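Local coordinates for prolyl endopeptidase (PDB 2BKL), which probably cleaves oligopeptides on the carboxyl side of proline, and less readily alanine, as a serine peptidase of the S9A family, at residues Y255-R258 / D263-L266; R205-T208 / E212-K215. All coordinates share one frame; numbering follows the deposited sequence.

Contact 1 (Y255-R258 / D263-L266); sequences YWKR and DFRL
R265 N donates to W256 O over 2.7 Å in a nearly straight bond (167° at the hydrogen), and the return bond, W256 N to R265 O at 2.9 Å, completes the antiparallel hydrogen-bonded pair. R265 O also receives a CA-H contact from Y255. The two segments meet at the turn end of the hairpin of strands 251-257 and 265-269, the third and fourth strands of one four-stranded propeller blade. On one face of this sheet the R265 aliphatic chain lies over the indole of W256, with CD 3.5 Å from the centroid of the six-membered ring and the guanidinium plane tilted only 23° from the indole. With chi1 at 69°, W256 CG sits between the backbone N and carbonyl carbon, which turns the indole toward R265. W256 NE1 gives its hydrogen to a water at 3.0 Å that in turn donates to L266 O at 2.9 Å. A leucine in place of W256 would probably leave R265 CD without its flat aromatic support and the bridging water without its N-H donor. On the other face, L266 CD1 rests above the Y255 ring, 3.6 Å from Y255 CZ. Nearer the turn, K257 CD sits over the middle of the F264 ring, 3.7 Å from its centroid; K257 NZ lies farther off-centre as a cation-pi partner and bonds to E261 O. F264 also packs against L241 and V243 of the neighbouring strand 241-247. R258 NH1 and R265 NH2 approach to 3.4 Å, two donors with their guanidinium planes almost perpendicular. E261, in the turn, salt-bridges R265 NE through OE1 and R258 NH1 through OE2, so one carboxylate probably offsets much of the repulsion between the two arginines.

Contact 2 (R205-T208 / E212-K215); sequences RYHT and EPSK
P213 brings the segment 212-215 against R205 and H207 of strand 203-208, and the residue before it, E212, is the loop residue that leads into the short 3-10 segment 213-215. E212 O accepts K215 N at 3.0 Å, closing the turn around P213 and S214. The pyrrolidine of P213 lies alongside the imidazole of H207, both pointing the same way, with P213 CG 4.0 Å from H207 CE1, the carbon between the two ring nitrogens. With CG anti to the backbone N (chi1 179°), H207 reaches out beside the proline. I165, from another loop, packs against P213, H207 and R205. P213 O faces the guanidinium of R205 obliquely, 3.5 Å from NH2 and 3.7 Å from NH1, a close approach that is probably favourable electrostatically but not a hydrogen bond. A bend at chi3 (-55°) swings that guanidinium round; its NH2 bonds to Y184 OH, and W186 provides a cation-pi partner. At the end of the turn, K215 NZ reaches back to E212 OE1 in a weak salt bridge of 3.3 Å. The segment thus lays one proline over the third strand of a four-stranded blade, in the connection leading to the outer strand 217-220. Both nitrogens of H207 meet carboxylates, ND1 at D216 OD1 and NE2 at D163 OD1. This pairing fixes the rotation of the ring and would be expected to stabilise a doubly protonated imidazolium beside the proline.

How the contacts relate
Contact 2 precedes contact 1 along the chain, and the two belong to successive four-stranded antiparallel blades of the N-terminal beta-propeller domain. Contact 2 joins strand 203-208 to the connection that leads on to strand 217-220; contact 1 is in the hairpin of strands 251-257 and 265-269. Their centres are 21 Å apart and their nearest atoms about 9 Å, so they do not touch, yet the blades meet where the F264 ring packs against H220 of strand 217-220. Both lie about 30 Å from the chain centre, at the propeller's periphery. W249 of the ligand pocket precedes strand 251-257, whose far end carries contact 1.

Contact 1 (Y255-R258 / D263-L266)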
loop_
_atom_site.group_PDB
_atom_site.type_symbol
_atom_site.label_atom_id
_atom_site.label_comp_id
_atom_site.label_asym_id
_atom_site.label_seq_id
_atom_site.Cartn_x
_atom_site.Cartn_y
_atom_site.Cartn_z
ATOM N N TYR A 255 -9.363 -20.701 -10.254
ATOM C CA TYR A 255 -9.316 -21.691 -11.325
ATOM C C TYR A 255 -7.918 -22.275 -11.411
ATOM O O TYR A 255 -6.925 -21.643 -11.057
ATOM C CB TYR A 255 -9.701 -21.042 -12.656
ATOM C CG TYR A 255 -11.154 -20.588 -12.698
ATOM C CD1 TYR A 255 -11.547 -19.357 -12.166
ATOM C CD2 TYR A 255 -12.135 -21.397 -13.259
ATOM C CE1 TYR A 255 -12.880 -18.957 -12.201
ATOM C CE2 TYR A 255 -13.465 -20.989 -13.308
ATOM C CZ TYR A 255 -13.834 -19.784 -12.770
ATOM O OH TYR A 255 -15.164 -19.393 -12.816
ATOM N N TRP A 256 -7.811 -23.513 -11.894
ATOM C CA TRP A 256 -6.516 -24.113 -12.104
ATOM C C TRP A 256 -6.533 -25.105 -13.239
ATOM O O TRP A 256 -7.585 -25.567 -13.658
ATOM C CB TRP A 256 -6.039 -24.824 -10.835
ATOM C CG TRP A 256 -6.813 -26.056 -10.469
ATOM C CD1 TRP A 256 -8.039 -26.112 -9.875
ATOM C CD2 TRP A 256 -6.386 -27.411 -10.626
ATOM N NE1 TRP A 256 -8.413 -27.421 -9.680
ATOM C CE2 TRP A 256 -7.411 -28.236 -10.127
ATOM C CE3 TRP A 256 -5.249 -28.011 -11.165
ATOM C CZ2 TRP A 256 -7.323 -29.628 -10.137
ATOM C CZ3 TRP A 256 -5.160 -29.385 -11.178
ATOM C CH2 TRP A 256 -6.189 -30.178 -10.659
ATOM N N LYS A 257 -5.341 -25.382 -13.727
ATOM C CA LYS A 257 -5.128 -26.475 -14.655
ATOM C C LYS A 257 -3.688 -26.922 -14.599
ATOM O O LYS A 257 -2.820 -26.248 -14.041
ATOM C CB LYS A 257 -5.493 -26.090 -16.075
ATOM C CG LYS A 257 -4.644 -25.041 -16.746
ATOM C CD LYS A 257 -5.388 -24.649 -18.011
ATOM C CE LYS A 257 -4.544 -24.171 -19.086
ATOM N NZ LYS A 257 -5.472 -24.097 -20.270
ATOM N N ARG A 258 -3.443 -28.086 -15.191
ATOM C CA ARG A 258 -2.091 -28.502 -15.525
ATOM C C ARG A 258 -1.816 -27.855 -16.887
ATOM O O ARG A 258 -2.645 -27.912 -17.786
ATOM C CB ARG A 258 -1.977 -30.045 -15.587
ATOM C CG ARG A 258 -2.342 -30.754 -14.262
ATOM C CD ARG A 258 -2.120 -32.296 -14.236
ATOM N NE ARG A 258 -2.663 -32.913 -13.012
ATOM C CZ ARG A 258 -3.957 -33.167 -12.765
ATOM N NH1 ARG A 258 -4.904 -32.896 -13.658
ATOM N NH2 ARG A 258 -4.317 -33.702 -11.600
ATOM N N ASP A 263 -8.993 -26.905 -20.791
ATOM C CA ASP A 263 -9.900 -26.056 -20.020
ATOM C C ASP A 263 -9.362 -25.834 -18.611
ATOM O O ASP A 263 -8.672 -26.691 -18.050
ATOM C CB ASP A 263 -11.276 -26.714 -19.895
ATOM C CG ASP A 263 -11.966 -26.906 -21.237
ATOM O OD1 ASP A 263 -12.022 -25.946 -22.030
ATOM O OD2 ASP A 263 -12.488 -27.989 -21.570
ATOM N N PHE A 264 -9.679 -24.673 -18.037
ATOM C CA PHE A 264 -9.501 -24.471 -16.598
ATOM C C PHE A 264 -10.552 -25.227 -15.798
ATOM O O PHE A 264 -11.694 -25.379 -16.223
ATOM C CB PHE A 264 -9.547 -22.982 -16.229
ATOM C CG PHE A 264 -8.277 -22.275 -16.512
ATOM C CD1 PHE A 264 -7.232 -22.285 -15.610
ATOM C CD2 PHE A 264 -8.100 -21.622 -17.721
ATOM C CE1 PHE A 264 -6.047 -21.660 -15.908
ATOM C CE2 PHE A 264 -6.916 -20.979 -18.005
ATOM C CZ PHE A 264 -5.897 -20.989 -17.108
ATOM N N ARG A 265 -10.147 -25.707 -14.633
ATOM C CA ARG A 265 -11.035 -26.317 -13.661
ATOM C C ARG A 265 -11.357 -25.264 -12.587
ATOM O O ARG A 265 -10.481 -24.494 -12.190
ATOM C CB ARG A 265 -10.330 -27.521 -12.999
ATOM C CG ARG A 265 -9.665 -28.549 -13.981
ATOM C CD ARG A 265 -8.388 -29.226 -13.409
ATOM N NE ARG A 265 -7.866 -30.327 -14.236
ATOM C CZ ARG A 265 -8.424 -31.532 -14.313
ATOM N NH1 ARG A 265 -9.509 -31.824 -13.608
ATOM N NH2 ARG A 265 -7.900 -32.463 -15.109
ATOM N N LEU A 266 -12.597 -25.217 -12.118
ATOM C CA LEU A 266 -12.953 -24.370 -10.987
ATOM C C LEU A 266 -12.556 -25.032 -9.698
ATOM O O LEU A 266 -13.052 -26.102 -9.385
ATOM C CB LEU A 266 -14.457 -24.123 -10.953
ATOM C CG LEU A 266 -15.032 -23.278 -9.819
ATOM C CD1 LEU A 266 -14.543 -21.843 -9.906
ATOM C CD2 LEU A 266 -16.577 -23.341 -9.866
HETATM O O HOH W 1 -11.247 -28.294 -9.089
#

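Contact 2 (R205-T208 / E212-K215)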
loop_
_atom_site.group_PDB
_atom_site.type_symbol
_atom_site.label_atom_id
_atom_site.label_comp_id
_atom_site.label_asym_id
_atom_site.label_seq_id
_atom_site.Cartn_x
_atom_site.Cartn_y
_atom_site.Cartn_z
ATOM N N ARG A 205 -1.104 -14.042 -20.210
ATOM C CA ARG A 205 -0.345 -14.485 -21.376
ATOM C C ARG A 205 0.915 -15.243 -20.956
ATOM O O ARG A 205 1.305 -15.203 -19.803
ATOM C CB ARG A 205 0.015 -13.304 -22.271
ATOM C CG ARG A 205 -1.241 -12.566 -22.787
ATOM C CD ARG A 205 -1.033 -11.887 -24.128
ATOM N NE ARG A 205 0.106 -10.980 -24.116
ATOM C CZ ARG A 205 0.497 -10.267 -25.181
ATOM N NH1 ARG A 205 -0.202 -10.338 -26.317
ATOM N NH2 ARG A 205 1.569 -9.487 -25.115
ATOM N N TYR A 206 1.516 -15.949 -21.905
ATOM C CA TYR A 206 2.805 -16.613 -21.696
ATOM C C TYR A 206 3.768 -16.045 -22.702
ATOM O O TYR A 206 3.498 -16.058 -23.910
ATOM C CB TYR A 206 2.756 -18.135 -21.848
ATOM C CG TYR A 206 4.086 -18.782 -21.498
ATOM C CD1 TYR A 206 4.395 -19.067 -20.196
ATOM C CD2 TYR A 206 5.037 -19.071 -22.456
ATOM C CE1 TYR A 206 5.615 -19.621 -19.837
ATOM C CE2 TYR A 206 6.262 -19.630 -22.113
ATOM C CZ TYR A 206 6.536 -19.915 -20.793
ATOM O OH TYR A 206 7.762 -20.462 -20.466
ATOM N N HIS A 207 4.894 -15.553 -22.225
ATOM C CA HIS A 207 5.927 -15.022 -23.101
ATOM C C HIS A 207 7.085 -16.019 -23.154
ATOM O O HIS A 207 7.680 -16.353 -22.123
ATOM C CB HIS A 207 6.455 -13.678 -22.629
ATOM C CG HIS A 207 7.531 -13.163 -23.519
ATOM N ND1 HIS A 207 7.322 -12.989 -24.864
ATOM C CD2 HIS A 207 8.835 -12.890 -23.297
ATOM C CE1 HIS A 207 8.446 -12.588 -25.430
ATOM N NE2 HIS A 207 9.379 -12.510 -24.508
ATOM N N THR A 208 7.384 -16.510 -24.346
ATOM C CA THR A 208 8.573 -17.333 -24.562
ATOM C C THR A 208 9.760 -16.414 -24.855
ATOM O O THR A 208 9.682 -15.568 -25.760
ATOM C CB THR A 208 8.331 -18.285 -25.735
ATOM O OG1 THR A 208 7.287 -19.236 -25.417
ATOM C CG2 THR A 208 9.603 -19.132 -26.027
ATOM N N GLU A 212 8.808 -12.739 -30.458
ATOM C CA GLU A 212 8.017 -11.503 -30.463
ATOM C C GLU A 212 6.828 -11.607 -29.522
ATOM O O GLU A 212 6.102 -12.580 -29.583
ATOM C CB GLU A 212 7.491 -11.216 -31.880
ATOM C CG GLU A 212 8.594 -11.016 -32.898
ATOM C CD GLU A 212 8.939 -12.290 -33.680
ATOM O OE1 GLU A 212 8.771 -13.427 -33.149
ATOM O OE2 GLU A 212 9.386 -12.158 -34.845
ATOM N N PRO A 213 6.607 -10.624 -28.636
ATOM C CA PRO A 213 5.447 -10.679 -27.730
ATOM C C PRO A 213 4.052 -10.739 -28.411
ATOM O O PRO A 213 3.116 -11.211 -27.770
ATOM C CB PRO A 213 5.609 -9.410 -26.878
ATOM C CG PRO A 213 7.069 -9.177 -26.910
ATOM C CD PRO A 213 7.503 -9.500 -28.311
ATOM N N SER A 214 3.919 -10.327 -29.665
ATOM C CA SER A 214 2.648 -10.529 -30.385
ATOM C C SER A 214 2.267 -12.017 -30.544
ATOM O O SER A 214 1.073 -12.336 -30.710
ATOM C CB SER A 214 2.695 -9.877 -31.766
ATOM O OG SER A 214 3.538 -10.640 -32.606
ATOM N N LYS A 215 3.261 -12.910 -30.474
ATOM C CA LYS A 215 3.037 -14.356 -30.525
ATOM C C LYS A 215 2.745 -14.984 -29.160
ATOM O O LYS A 215 2.473 -16.182 -29.077
ATOM C CB LYS A 215 4.240 -15.076 -31.158
ATOM C CG LYS A 215 4.628 -14.581 -32.547
ATOM C CD LYS A 215 5.877 -15.281 -33.059
ATOM C CE LYS A 215 6.182 -14.916 -34.502
ATOM N NZ LYS A 215 7.304 -15.742 -35.032
#